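Local coordinates for putative GH105 family protein (PDB 3QWT) that is of uncertain function but, as a possible glycoside hydrolase of family 105 with an alpha/alpha-toroid fold, probably hydrolyses unsaturated uronyl-containing oligosaccharides, at residues 64-69 against 108-113; 58-63 against 360-365; 210-215 against 265-270; 233-238 against 298-303; 18-23 against 374-379. All blocks are in the same frame, centred on the assembly; numbering follows the deposited sequence.

Interaction 1 (64-69 against 108-113); sequences GWEWTH and NVNTMA
The indole of Trp65 meets the backbone of Thr111 edge-on: NE1 donates to Thr111 O over 3.1 Å in a nearly straight bond (162°), the oxygen lying near the ring plane and offering a lone pair. Placing CG anti to the backbone N (chi1 -173°) sends the ring across the Thr111 side chain at about a right angle, with NE1 3.8 Å from Thr111 CB. Trp67 and Asn110, by contrast, run side by side and point the same way. Trp67 CB is 3.5 Å from Asn110 CB, the indole and amide planes are turned 45° against each other, and Asn110 CG sits 3.6 Å from Trp67 CD1. Glu66 also lies alongside Asn110, its carboxylate steeply turned from the amide; a water modelled between OE1 and ND2 approaches the carboxylate so closely that its bond there is doubtful. Within 108-113, Asn108 OD1 accepts from Thr111 N in an Asx motif, and Thr111 OG1 is held by Thr106 O. Trp67 stacks on Tyr364, while Asn110 ND2 binds a glycerol, probably from the crystallisation liquor. An indole, that of Trp67, beside a carboxylate and an amide that binds a polyol is consistent with a carbohydrate-binding pocket.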
# COMPACT_ATOMS: atom_id res chain seq x y z
N GLY A 64 1.80 -48.96 -6.27
CA GLY A 64 2.33 -48.68 -4.95
C GLY A 64 2.26 -47.22 -4.53
O GLY A 64 1.93 -46.34 -5.31
N TRP A 65 2.59 -46.96 -3.26
CA TRP A 65 2.71 -45.61 -2.74
C TRP A 65 4.04 -45.40 -2.04
O TRP A 65 4.20 -45.75 -0.87
CB TRP A 65 1.56 -45.32 -1.78
CG TRP A 65 1.48 -43.87 -1.29
CD1 TRP A 65 2.49 -42.94 -1.22
CD2 TRP A 65 0.29 -43.21 -0.80
NE1 TRP A 65 2.00 -41.74 -0.72
CE2 TRP A 65 0.66 -41.89 -0.45
CE3 TRP A 65 -1.04 -43.62 -0.61
CZ2 TRP A 65 -0.25 -40.97 0.07
CZ3 TRP A 65 -1.95 -42.70 -0.10
CH2 TRP A 65 -1.55 -41.40 0.24
N GLU A 66 5.01 -44.84 -2.75
CA GLU A 66 6.19 -44.28 -2.09
C GLU A 66 6.87 -43.19 -2.90
O GLU A 66 6.35 -42.72 -3.91
CB GLU A 66 7.20 -45.35 -1.69
CG GLU A 66 8.10 -44.86 -0.56
CD GLU A 66 9.36 -45.62 -0.48
OE1 GLU A 66 9.89 -45.79 0.64
OE2 GLU A 66 9.84 -46.05 -1.54
N TRP A 67 8.04 -42.77 -2.45
CA TRP A 67 8.70 -41.62 -3.06
C TRP A 67 8.86 -41.82 -4.56
O TRP A 67 8.85 -40.86 -5.33
CB TRP A 67 10.06 -41.33 -2.41
CG TRP A 67 11.11 -42.38 -2.67
CD1 TRP A 67 11.34 -43.51 -1.95
CD2 TRP A 67 12.06 -42.38 -3.74
NE1 TRP A 67 12.38 -44.22 -2.49
CE2 TRP A 67 12.84 -43.55 -3.60
CE3 TRP A 67 12.33 -41.52 -4.81
CZ2 TRP A 67 13.87 -43.88 -4.48
CZ3 TRP A 67 13.35 -41.84 -5.68
CH2 TRP A 67 14.11 -43.02 -5.51
N THR A 68 8.96 -43.07 -4.97
CA THR A 68 9.28 -43.37 -6.36
C THR A 68 8.11 -42.93 -7.23
O THR A 68 8.29 -42.25 -8.23
CB THR A 68 9.57 -44.87 -6.57
OG1 THR A 68 8.40 -45.64 -6.24
CG2 THR A 68 10.74 -45.31 -5.69
N HIS A 69 6.91 -43.32 -6.82
CA HIS A 69 5.70 -42.85 -7.46
C HIS A 69 5.61 -41.33 -7.40
O HIS A 69 5.11 -40.70 -8.33
CB HIS A 69 4.47 -43.47 -6.78
CG HIS A 69 4.61 -44.94 -6.57
ND1 HIS A 69 5.26 -45.48 -5.47
CD2 HIS A 69 4.26 -46.00 -7.34
CE1 HIS A 69 5.26 -46.79 -5.56
NE2 HIS A 69 4.66 -47.13 -6.69
N ASN A 108 5.69 -39.96 6.12
CA ASN A 108 7.14 -39.87 6.27
C ASN A 108 7.75 -39.07 5.13
O ASN A 108 7.03 -38.66 4.21
CB ASN A 108 7.76 -41.27 6.34
CG ASN A 108 7.45 -42.10 5.11
OD1 ASN A 108 7.84 -41.75 3.99
ND2 ASN A 108 6.75 -43.22 5.32
N VAL A 109 9.06 -38.87 5.16
CA VAL A 109 9.73 -38.01 4.19
C VAL A 109 9.39 -38.44 2.77
O VAL A 109 9.22 -37.59 1.89
CB VAL A 109 11.26 -37.96 4.41
CG1 VAL A 109 11.93 -39.30 4.07
CG2 VAL A 109 11.88 -36.84 3.59
N ASN A 110 9.26 -39.75 2.55
CA ASN A 110 9.04 -40.30 1.20
C ASN A 110 7.60 -40.37 0.71
O ASN A 110 7.31 -40.02 -0.44
CB ASN A 110 9.68 -41.68 1.08
CG ASN A 110 11.21 -41.61 1.12
OD1 ASN A 110 11.80 -40.63 0.68
ND2 ASN A 110 11.84 -42.65 1.67
N THR A 111 6.69 -40.81 1.56
CA THR A 111 5.29 -40.88 1.14
C THR A 111 4.69 -39.47 0.90
O THR A 111 3.58 -39.33 0.37
CB THR A 111 4.46 -41.67 2.16
OG1 THR A 111 4.57 -41.04 3.45
CG2 THR A 111 4.96 -43.13 2.25
N MSE A 112 5.45 -38.44 1.26
CA MSE A 112 5.07 -37.03 1.03
C MSE A 112 5.16 -36.64 -0.45
O MSE A 112 4.34 -35.86 -0.94
CB MSE A 112 5.98 -36.11 1.88
CG MSE A 112 5.81 -34.61 1.64
SE MSE A 112 4.17 -33.86 2.47
CE MSE A 112 4.53 -34.33 4.28
N ALA A 113 6.15 -37.19 -1.14
CA ALA A 113 6.49 -36.77 -2.52
C ALA A 113 5.31 -36.60 -3.46
O ALA A 113 5.26 -35.61 -4.19
CB ALA A 113 7.53 -37.72 -3.13
O HOH W 1 10.07 -45.06 2.95

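Interaction 2 (58-63 against 360-365); sequences DTKGWA and TSMPYG
Lys60 and Met362 bring the two backbones closest, their CA atoms 5.4 Å apart, where the irregular loop 58-63 passes the N-cap of helix 363-377. The side chain of Lys60 then does most of the work. Bends at chi3 (-109°) and chi4 (-77°) fold its end onto the residues ahead of the helix, where NZ donates to Thr360 OG1 at 3.0 Å and to Ser361 O at 3.2 Å; a weak third bond goes to Ser361 OG. The ammonium is thus gripped by two hydroxyls and a carbonyl, which also fixes the course of its aliphatic stem. Met362, a selenomethionine, crosses that stem at about a right angle, SE resting 3.5 Å from Lys60 CB. Pro363 presents its ring to the loop backbone, with CD 3.3 Å from Lys60 O. Asp58 braces the turn of the loop: OD1 accepts from Lys60 N (3.1 Å) and Gly61 N (2.9 Å), both arriving over the same face of the carboxylate in an Asx turn and motif. The loop follows strand 56-57 and leads into helix 67-83, to which Thr59 O is tied through Thr68 OG1. Beyond it, Trp62 leans on Ile91 of helix 86-102.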
# COMPACT_ATOMS: atom_id res chain seq x y z
N ASP A 58 5.04 -52.28 -2.56
CA ASP A 58 5.63 -52.36 -3.89
C ASP A 58 6.16 -50.99 -4.30
O ASP A 58 5.40 -50.06 -4.58
CB ASP A 58 4.62 -52.90 -4.91
CG ASP A 58 5.25 -53.17 -6.28
OD1 ASP A 58 6.49 -53.06 -6.42
OD2 ASP A 58 4.49 -53.50 -7.21
N THR A 59 7.48 -50.89 -4.32
CA THR A 59 8.23 -49.66 -4.53
C THR A 59 8.51 -49.44 -6.02
O THR A 59 8.91 -48.35 -6.46
CB THR A 59 9.57 -49.80 -3.79
OG1 THR A 59 9.55 -49.04 -2.58
CG2 THR A 59 10.75 -49.41 -4.64
N LYS A 60 8.27 -50.50 -6.80
CA LYS A 60 8.68 -50.57 -8.20
C LYS A 60 7.49 -50.63 -9.16
O LYS A 60 7.46 -49.92 -10.16
CB LYS A 60 9.64 -51.76 -8.39
CG LYS A 60 9.73 -52.31 -9.80
CD LYS A 60 10.37 -53.70 -9.79
CE LYS A 60 11.77 -53.67 -10.40
NZ LYS A 60 11.74 -53.61 -11.89
N GLY A 61 6.50 -51.47 -8.84
CA GLY A 61 5.23 -51.47 -9.55
C GLY A 61 4.45 -50.16 -9.36
O GLY A 61 4.65 -49.42 -8.39
N TRP A 62 3.54 -49.87 -10.29
CA TRP A 62 2.82 -48.61 -10.30
C TRP A 62 1.77 -48.51 -9.19
O TRP A 62 1.53 -47.42 -8.64
CB TRP A 62 2.17 -48.38 -11.67
CG TRP A 62 1.59 -46.97 -11.87
CD1 TRP A 62 0.34 -46.66 -12.35
CD2 TRP A 62 2.24 -45.72 -11.62
NE1 TRP A 62 0.19 -45.29 -12.41
CE2 TRP A 62 1.34 -44.70 -11.95
CE3 TRP A 62 3.50 -45.37 -11.13
CZ2 TRP A 62 1.65 -43.35 -11.82
CZ3 TRP A 62 3.81 -44.03 -10.99
CH2 TRP A 62 2.89 -43.04 -11.34
N ALA A 63 1.16 -49.63 -8.84
CA ALA A 63 0.07 -49.60 -7.88
C ALA A 63 0.53 -49.32 -6.44
O ALA A 63 -0.26 -49.41 -5.50
CB ALA A 63 -0.75 -50.88 -7.95
N THR A 360 18.00 -51.87 -11.98
CA THR A 360 16.64 -52.30 -12.31
C THR A 360 15.73 -51.11 -12.60
O THR A 360 15.97 -50.01 -12.11
CB THR A 360 16.00 -53.12 -11.15
OG1 THR A 360 14.77 -53.71 -11.59
CG2 THR A 360 15.74 -52.23 -9.94
N SER A 361 14.69 -51.34 -13.39
CA SER A 361 13.79 -50.29 -13.81
C SER A 361 12.94 -49.76 -12.65
O SER A 361 12.52 -50.52 -11.79
CB SER A 361 12.90 -50.81 -14.94
OG SER A 361 12.19 -51.97 -14.53
N MSE A 362 12.70 -48.45 -12.61
CA MSE A 362 11.94 -47.88 -11.50
C MSE A 362 11.10 -46.70 -11.95
O MSE A 362 11.42 -46.04 -12.94
CB MSE A 362 12.87 -47.46 -10.36
CG MSE A 362 13.68 -48.62 -9.80
SE MSE A 362 12.53 -49.79 -8.71
CE MSE A 362 12.62 -48.75 -7.06
N PRO A 363 9.99 -46.44 -11.24
CA PRO A 363 9.17 -45.26 -11.54
C PRO A 363 10.03 -44.00 -11.69
O PRO A 363 9.85 -43.26 -12.65
CB PRO A 363 8.27 -45.16 -10.30
CG PRO A 363 8.10 -46.58 -9.86
CD PRO A 363 9.43 -47.26 -10.15
N TYR A 364 10.96 -43.77 -10.78
CA TYR A 364 11.80 -42.57 -10.86
C TYR A 364 12.78 -42.61 -12.04
O TYR A 364 13.13 -41.57 -12.60
CB TYR A 364 12.54 -42.34 -9.55
CG TYR A 364 13.39 -43.49 -9.10
CD1 TYR A 364 14.68 -43.66 -9.59
CD2 TYR A 364 12.91 -44.42 -8.18
CE1 TYR A 364 15.48 -44.72 -9.17
CE2 TYR A 364 13.70 -45.48 -7.75
CZ TYR A 364 14.98 -45.63 -8.25
OH TYR A 364 15.75 -46.69 -7.82
N GLY A 365 13.23 -43.81 -12.41
CA GLY A 365 14.07 -43.96 -13.58
C GLY A 365 13.36 -43.45 -14.82
O GLY A 365 13.86 -42.58 -15.51

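Interaction 3 (210-215 against 265-270); sequences TGLWFH and NAQIAA
Thr210, whose carbonyl abuts Ala270 of helix 255-272, has a hydroxyl with two hydrogen-bond partners: OG1 accepts from Leu212 N at 3.1 Å, forming an ST turn, and is also hydrogen-bonded to Asp207 OD2. This turn carries Gly211 right up to the helix. With a positive phi and no side chain, Gly211 brings its CA to 4.6 Å from the CA of Ala266, and its O receives a CA-H...O contact from Gln267 CA at 3.3 Å. Ala270 CB points at the loop and touches the branch point of Leu212, 3.6 Å from its CG, while Leu212 CD2 reaches 4.0 Å to Gln267 CG. Gln267 extends past Gly211 O, CG being anti to the backbone N (chi1 -170°), so that its amide comes near the Trp213 ring, NE2 4.3 Å from CD1. Both ends of that amide are bonded beyond the loop: OE1 to Thr238 OG1 and NE2 to Asn234 O, both on helix 231-248. Ala266 also packs on His150 of the second subunit. The ST turn and its glycine seat the loop between helix 188-205 and strand 216-218 against helix 255-272, one of the helices of the alpha/alpha toroid.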
# COMPACT_ATOMS: atom_id res chain seq x y z
N THR A 210 34.50 -29.64 -3.30
CA THR A 210 34.30 -30.07 -4.68
C THR A 210 33.12 -29.42 -5.38
O THR A 210 33.03 -29.45 -6.59
CB THR A 210 34.08 -31.60 -4.75
OG1 THR A 210 32.84 -31.93 -4.11
CG2 THR A 210 35.21 -32.33 -4.07
N GLY A 211 32.19 -28.85 -4.61
CA GLY A 211 30.99 -28.29 -5.20
C GLY A 211 29.89 -29.33 -5.28
O GLY A 211 28.70 -28.99 -5.42
N LEU A 212 30.27 -30.60 -5.19
CA LEU A 212 29.28 -31.66 -5.16
C LEU A 212 28.77 -31.85 -3.73
O LEU A 212 29.27 -31.19 -2.81
CB LEU A 212 29.88 -32.96 -5.72
CG LEU A 212 30.39 -32.82 -7.16
CD1 LEU A 212 31.27 -34.01 -7.61
CD2 LEU A 212 29.23 -32.59 -8.14
N TRP A 213 27.81 -32.75 -3.53
CA TRP A 213 27.20 -32.96 -2.22
C TRP A 213 27.44 -34.35 -1.63
O TRP A 213 27.55 -35.34 -2.36
CB TRP A 213 25.69 -32.74 -2.31
CG TRP A 213 25.26 -31.32 -2.35
CD1 TRP A 213 25.78 -30.33 -3.13
CD2 TRP A 213 24.19 -30.73 -1.61
NE1 TRP A 213 25.09 -29.15 -2.90
CE2 TRP A 213 24.12 -29.37 -1.98
CE3 TRP A 213 23.29 -31.23 -0.66
CZ2 TRP A 213 23.17 -28.50 -1.43
CZ3 TRP A 213 22.35 -30.37 -0.12
CH2 TRP A 213 22.30 -29.01 -0.50
N PHE A 214 27.47 -34.42 -0.30
CA PHE A 214 27.48 -35.71 0.36
C PHE A 214 26.07 -36.26 0.50
O PHE A 214 25.11 -35.51 0.66
CB PHE A 214 28.14 -35.58 1.73
CG PHE A 214 29.60 -35.21 1.66
CD1 PHE A 214 30.50 -36.05 1.04
CD2 PHE A 214 30.05 -34.01 2.17
CE1 PHE A 214 31.85 -35.71 0.96
CE2 PHE A 214 31.40 -33.66 2.09
CZ PHE A 214 32.29 -34.51 1.48
N HIS A 215 25.94 -37.58 0.45
CA HIS A 215 24.61 -38.17 0.53
C HIS A 215 23.91 -37.84 1.85
O HIS A 215 22.78 -37.34 1.84
CB HIS A 215 24.65 -39.69 0.31
CG HIS A 215 23.29 -40.31 0.29
ND1 HIS A 215 23.08 -41.66 0.52
CD2 HIS A 215 22.07 -39.77 0.06
CE1 HIS A 215 21.78 -41.91 0.44
NE2 HIS A 215 21.15 -40.79 0.16
N ASN A 265 25.49 -23.44 -9.07
CA ASN A 265 26.66 -23.24 -9.93
C ASN A 265 27.85 -24.08 -9.52
O ASN A 265 28.44 -24.79 -10.34
CB ASN A 265 27.04 -21.77 -9.98
CG ASN A 265 26.60 -21.11 -11.26
OD1 ASN A 265 27.36 -21.06 -12.23
ND2 ASN A 265 25.37 -20.62 -11.28
N ALA A 266 28.22 -24.01 -8.25
CA ALA A 266 29.32 -24.80 -7.74
C ALA A 266 29.10 -26.27 -8.10
O ALA A 266 30.05 -26.97 -8.46
CB ALA A 266 29.45 -24.62 -6.24
N GLN A 267 27.86 -26.73 -8.01
CA GLN A 267 27.58 -28.13 -8.36
C GLN A 267 27.73 -28.38 -9.86
O GLN A 267 28.39 -29.31 -10.27
CB GLN A 267 26.20 -28.60 -7.91
CG GLN A 267 26.05 -30.13 -8.07
CD GLN A 267 24.62 -30.61 -7.95
OE1 GLN A 267 23.72 -30.13 -8.65
NE2 GLN A 267 24.40 -31.58 -7.06
N ILE A 268 27.09 -27.55 -10.67
CA ILE A 268 27.08 -27.75 -12.10
C ILE A 268 28.52 -27.71 -12.65
O ILE A 268 28.92 -28.55 -13.46
CB ILE A 268 26.10 -26.77 -12.78
CG1 ILE A 268 24.65 -27.13 -12.39
CG2 ILE A 268 26.26 -26.76 -14.26
CD1 ILE A 268 23.54 -26.43 -13.22
N ALA A 269 29.33 -26.79 -12.15
CA ALA A 269 30.74 -26.74 -12.56
C ALA A 269 31.45 -28.05 -12.22
O ALA A 269 32.23 -28.57 -13.03
CB ALA A 269 31.47 -25.54 -11.92
N ALA A 270 31.20 -28.58 -11.02
CA ALA A 270 31.86 -29.82 -10.61
C ALA A 270 31.37 -31.03 -11.42
O ALA A 270 32.12 -31.99 -11.66
CB ALA A 270 31.69 -30.06 -9.14

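Interaction 4 (233-238 against 298-303); sequences GNSWLT and AGFAYG
Aromatic contacts centre on Phe300, which reaches across from helix 294-309 to helix 231-248. Ser235 CB lies over one face of its ring in a CH-pi contact, 4.1 Å from the centroid and 25° off the normal. At the rim, Thr238 OG1 lies near the ring plane, 3.2 Å from CD1, while Asn234 CB is 3.7 Å from CZ. Close contacts form at the backbones of the two glycines. Gly303 CA makes a CA-H...O contact with Thr238 O at 3.1 Å, and Ser235 OG, anti to its backbone N (chi1 175°), sits 3.2 Å from Gly299 CA. The polar ends look elsewhere for bonds: Ser235 OG to Ala296 O, Thr238 OG1 to Gln267 OE1. The glycines let the axes of the two short segments approach to 7.8 Å, running nearly parallel at 20°. Parallel neighbours of this kind are expected in the inner ring of an alpha/alpha toroid; Leu271 of helix 255-272 packs against Thr238 and Phe300, and Met368 of helix 363-377 against Ser235.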
# COMPACT_ATOMS: atom_id res chain seq x y z
N GLY A 233 21.56 -38.75 -5.58
CA GLY A 233 21.33 -37.79 -4.52
C GLY A 233 21.62 -36.36 -4.95
O GLY A 233 20.83 -35.44 -4.68
N ASN A 234 22.77 -36.18 -5.60
CA ASN A 234 23.17 -34.88 -6.12
C ASN A 234 22.18 -34.35 -7.15
O ASN A 234 21.88 -33.15 -7.22
CB ASN A 234 24.56 -34.98 -6.76
CG ASN A 234 25.66 -34.81 -5.76
OD1 ASN A 234 26.19 -33.70 -5.57
ND2 ASN A 234 26.02 -35.90 -5.09
N SER A 235 21.72 -35.29 -7.96
CA SER A 235 20.71 -35.08 -8.97
C SER A 235 19.49 -34.39 -8.34
O SER A 235 18.93 -33.45 -8.92
CB SER A 235 20.36 -36.46 -9.55
OG SER A 235 19.29 -36.43 -10.47
N TRP A 236 19.09 -34.84 -7.15
CA TRP A 236 17.91 -34.30 -6.49
C TRP A 236 18.09 -32.80 -6.30
O TRP A 236 17.11 -32.06 -6.22
CB TRP A 236 17.67 -34.93 -5.13
CG TRP A 236 17.36 -36.33 -5.17
CD1 TRP A 236 17.86 -37.29 -4.37
CD2 TRP A 236 16.45 -36.98 -6.07
NE1 TRP A 236 17.33 -38.51 -4.71
CE2 TRP A 236 16.46 -38.35 -5.75
CE3 TRP A 236 15.63 -36.53 -7.12
CZ2 TRP A 236 15.71 -39.29 -6.45
CZ3 TRP A 236 14.86 -37.48 -7.81
CH2 TRP A 236 14.91 -38.83 -7.47
N LEU A 237 19.33 -32.35 -6.23
CA LEU A 237 19.56 -30.93 -5.99
C LEU A 237 19.56 -30.16 -7.28
O LEU A 237 19.02 -29.06 -7.35
CB LEU A 237 20.84 -30.68 -5.20
CG LEU A 237 20.40 -30.49 -3.75
CD1 LEU A 237 21.13 -31.48 -2.88
CD2 LEU A 237 20.59 -29.05 -3.31
N THR A 238 20.18 -30.74 -8.30
CA THR A 238 20.19 -30.12 -9.60
C THR A 238 18.76 -29.95 -10.10
O THR A 238 18.48 -29.09 -10.92
CB THR A 238 20.95 -30.96 -10.60
OG1 THR A 238 21.97 -31.69 -9.92
CG2 THR A 238 21.55 -30.08 -11.65
N ALA A 298 19.85 -38.39 -15.70
CA ALA A 298 18.65 -37.73 -16.22
C ALA A 298 18.29 -36.49 -15.40
O ALA A 298 17.89 -35.46 -15.96
CB ALA A 298 17.48 -38.70 -16.28
N GLY A 299 18.42 -36.58 -14.09
CA GLY A 299 18.06 -35.45 -13.24
C GLY A 299 19.02 -34.32 -13.53
O GLY A 299 18.63 -33.16 -13.65
N PHE A 300 20.29 -34.69 -13.67
CA PHE A 300 21.34 -33.74 -13.99
C PHE A 300 21.02 -33.03 -15.30
O PHE A 300 21.06 -31.81 -15.38
CB PHE A 300 22.66 -34.47 -14.11
CG PHE A 300 23.23 -34.90 -12.79
CD1 PHE A 300 22.96 -34.18 -11.64
CD2 PHE A 300 24.04 -36.02 -12.70
CE1 PHE A 300 23.49 -34.56 -10.42
CE2 PHE A 300 24.58 -36.41 -11.48
CZ PHE A 300 24.30 -35.69 -10.34
N ALA A 301 20.67 -33.80 -16.32
CA ALA A 301 20.32 -33.23 -17.60
C ALA A 301 19.22 -32.21 -17.40
O ALA A 301 19.33 -31.07 -17.86
CB ALA A 301 19.87 -34.32 -18.56
N TYR A 302 18.16 -32.61 -16.70
CA TYR A 302 17.05 -31.71 -16.48
C TYR A 302 17.49 -30.38 -15.87
O TYR A 302 17.25 -29.31 -16.44
CB TYR A 302 16.00 -32.35 -15.58
CG TYR A 302 14.92 -31.37 -15.16
CD1 TYR A 302 13.89 -31.04 -16.04
CD2 TYR A 302 14.93 -30.78 -13.91
CE1 TYR A 302 12.90 -30.14 -15.66
CE2 TYR A 302 13.96 -29.88 -13.53
CZ TYR A 302 12.94 -29.57 -14.41
OH TYR A 302 11.96 -28.67 -14.03
N GLY A 303 18.16 -30.45 -14.73
CA GLY A 303 18.53 -29.25 -13.99
C GLY A 303 19.45 -28.35 -14.77
O GLY A 303 19.26 -27.13 -14.82

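Interaction 5 (18-23 against 374-379); sequences EHFIAR and TEYLRN
The Phe20 ring turns an edge to Tyr376, whose OH lies near the ring plane, 3.2 Å from Phe20 CE2, and has Ile21 CG2 over one of its faces. The two aromatic side chains lie at a slant to each other, with Phe20 CE2 3.8 Å from Tyr376 CZ. Ile21 CG2 makes a looser approach to the tyrosine, 4.4 Å from CE1. The His19 imidazole stacks on Tyr380 and brings NE2 to 3.6 Å from Asn379 O, a proximity without a hydrogen bond. Through these residues the N-terminal arm, just before helix 23-37, is laid over the C-terminal end of helix 363-377, joining the two ends of a chain whose intervening helices build the alpha/alpha toroid. Tyr376 CG is anti to the backbone N (chi1 -167°), which directs the ring at the arm; its hydroxyl is hydrogen-bonded to Glu322 OE1 on helix 318-330, the helix on which Phe20 also rests. Further along, the stem of Arg23 crosses Leu377 at about a right angle, CG to CD2 3.8 Å. Its guanidinium reaches another molecule, NH1 bonding to Phe100 O of the third subunit, and Arg378 NH1 forms a salt bridge with Glu135 of that same subunit.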
# COMPACT_ATOMS: atom_id res chain seq x y z
N GLU A 18 20.54 -27.73 -35.07
CA GLU A 18 21.01 -29.07 -35.39
C GLU A 18 20.39 -30.08 -34.43
O GLU A 18 21.03 -30.54 -33.49
CB GLU A 18 22.54 -29.13 -35.32
CG GLU A 18 23.12 -30.45 -35.81
CD GLU A 18 23.74 -31.28 -34.69
OE1 GLU A 18 24.26 -30.67 -33.73
OE2 GLU A 18 23.71 -32.53 -34.78
N HIS A 19 19.13 -30.42 -34.67
CA HIS A 19 18.46 -31.39 -33.83
C HIS A 19 18.87 -32.79 -34.21
O HIS A 19 18.55 -33.27 -35.31
CB HIS A 19 16.95 -31.23 -33.90
CG HIS A 19 16.45 -29.95 -33.29
ND1 HIS A 19 15.36 -29.27 -33.76
CD2 HIS A 19 16.92 -29.23 -32.24
CE1 HIS A 19 15.16 -28.19 -33.03
NE2 HIS A 19 16.10 -28.14 -32.10
N PHE A 20 19.57 -33.46 -33.31
CA PHE A 20 19.99 -34.82 -33.57
C PHE A 20 18.78 -35.73 -33.58
O PHE A 20 18.79 -36.78 -34.22
CB PHE A 20 21.04 -35.27 -32.55
CG PHE A 20 20.50 -35.61 -31.20
CD1 PHE A 20 20.22 -36.92 -30.87
CD2 PHE A 20 20.29 -34.63 -30.26
CE1 PHE A 20 19.74 -37.24 -29.63
CE2 PHE A 20 19.82 -34.95 -29.01
CZ PHE A 20 19.54 -36.25 -28.70
N ILE A 21 17.72 -35.33 -32.88
CA ILE A 21 16.50 -36.13 -32.84
C ILE A 21 15.29 -35.23 -33.07
O ILE A 21 15.24 -34.11 -32.56
CB ILE A 21 16.39 -36.87 -31.49
CG1 ILE A 21 15.17 -37.79 -31.46
CG2 ILE A 21 16.41 -35.88 -30.30
CD1 ILE A 21 14.92 -38.40 -30.10
N ALA A 22 14.33 -35.68 -33.87
CA ALA A 22 13.22 -34.79 -34.23
C ALA A 22 12.19 -34.66 -33.12
O ALA A 22 11.98 -35.59 -32.35
CB ALA A 22 12.58 -35.21 -35.52
N ARG A 23 11.55 -33.49 -33.06
CA ARG A 23 10.56 -33.23 -32.03
C ARG A 23 9.62 -34.40 -31.78
O ARG A 23 9.47 -34.86 -30.65
CB ARG A 23 9.72 -31.99 -32.34
CG ARG A 23 8.79 -31.61 -31.16
CD ARG A 23 7.81 -30.52 -31.49
NE ARG A 23 6.91 -30.92 -32.56
CZ ARG A 23 5.96 -30.15 -33.07
NH1 ARG A 23 5.78 -28.92 -32.60
NH2 ARG A 23 5.20 -30.61 -34.05
N THR A 374 11.48 -33.67 -21.31
CA THR A 374 10.47 -32.62 -21.46
C THR A 374 11.09 -31.23 -21.48
O THR A 374 10.69 -30.37 -22.26
CB THR A 374 9.41 -32.68 -20.37
OG1 THR A 374 8.72 -33.92 -20.45
CG2 THR A 374 8.42 -31.54 -20.54
N GLU A 375 12.06 -31.01 -20.61
CA GLU A 375 12.79 -29.76 -20.63
C GLU A 375 13.52 -29.63 -21.98
O GLU A 375 13.60 -28.53 -22.55
CB GLU A 375 13.75 -29.69 -19.43
CG GLU A 375 14.66 -28.46 -19.41
CD GLU A 375 13.94 -27.13 -19.25
OE1 GLU A 375 12.93 -27.06 -18.54
OE2 GLU A 375 14.39 -26.11 -19.83
N TYR A 376 14.00 -30.74 -22.52
CA TYR A 376 14.71 -30.70 -23.79
C TYR A 376 13.78 -30.34 -24.95
O TYR A 376 14.19 -29.70 -25.93
CB TYR A 376 15.41 -32.02 -24.06
CG TYR A 376 16.42 -31.97 -25.20
CD1 TYR A 376 16.17 -32.61 -26.41
CD2 TYR A 376 17.63 -31.29 -25.05
CE1 TYR A 376 17.07 -32.58 -27.44
CE2 TYR A 376 18.55 -31.25 -26.09
CZ TYR A 376 18.27 -31.89 -27.28
OH TYR A 376 19.16 -31.87 -28.33
N LEU A 377 12.51 -30.74 -24.83
CA LEU A 377 11.48 -30.38 -25.80
C LEU A 377 11.30 -28.88 -25.93
O LEU A 377 10.86 -28.40 -26.98
CB LEU A 377 10.13 -31.03 -25.44
CG LEU A 377 9.87 -32.39 -26.10
CD1 LEU A 377 8.54 -32.96 -25.64
CD2 LEU A 377 9.91 -32.31 -27.62
N ARG A 378 11.61 -28.13 -24.88
CA ARG A 378 11.48 -26.67 -24.96
C ARG A 378 12.38 -26.11 -26.06
O ARG A 378 12.05 -25.09 -26.66
CB ARG A 378 11.77 -25.99 -23.62
CG ARG A 378 10.67 -26.20 -22.59
CD ARG A 378 10.96 -25.38 -21.34
NE ARG A 378 10.70 -23.96 -21.54
CZ ARG A 378 9.49 -23.41 -21.45
NH1 ARG A 378 9.33 -22.10 -21.64
NH2 ARG A 378 8.44 -24.17 -21.17
N ASN A 379 13.49 -26.79 -26.33
CA ASN A 379 14.32 -26.45 -27.49
C ASN A 379 13.60 -26.54 -28.84
O ASN A 379 14.12 -26.08 -29.85
CB ASN A 379 15.59 -27.30 -27.53
CG ASN A 379 16.62 -26.85 -26.52
OD1 ASN A 379 16.60 -25.71 -26.07
ND2 ASN A 379 17.55 -27.73 -26.18

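Interaction 5 ties the N-terminal arm to the C-terminal helix and so spans all the others along the chain; interaction 2 comes next inward and encloses interactions 1, 3 and 4. Interactions 2 and 5 share helix 363-377, their centres about 26 Å apart. Interactions 1 and 2 have centres about 11 Å apart and touch, Thr68 and His69 bonding back to Thr59 and Gly61. Interactions 3 and 4, with centres also about 11 Å apart, alternate in sequence and are coupled by Gln267-Thr238 and Trp213-Asn234 hydrogen bonds. Trp67 against Trp236 joins interactions 1 and 4; Tyr302 against Glu375 joins 4 and 5. Loop-helix, helix-helix and chain-end contacts thus join distant parts of the chain within one alpha/alpha toroid.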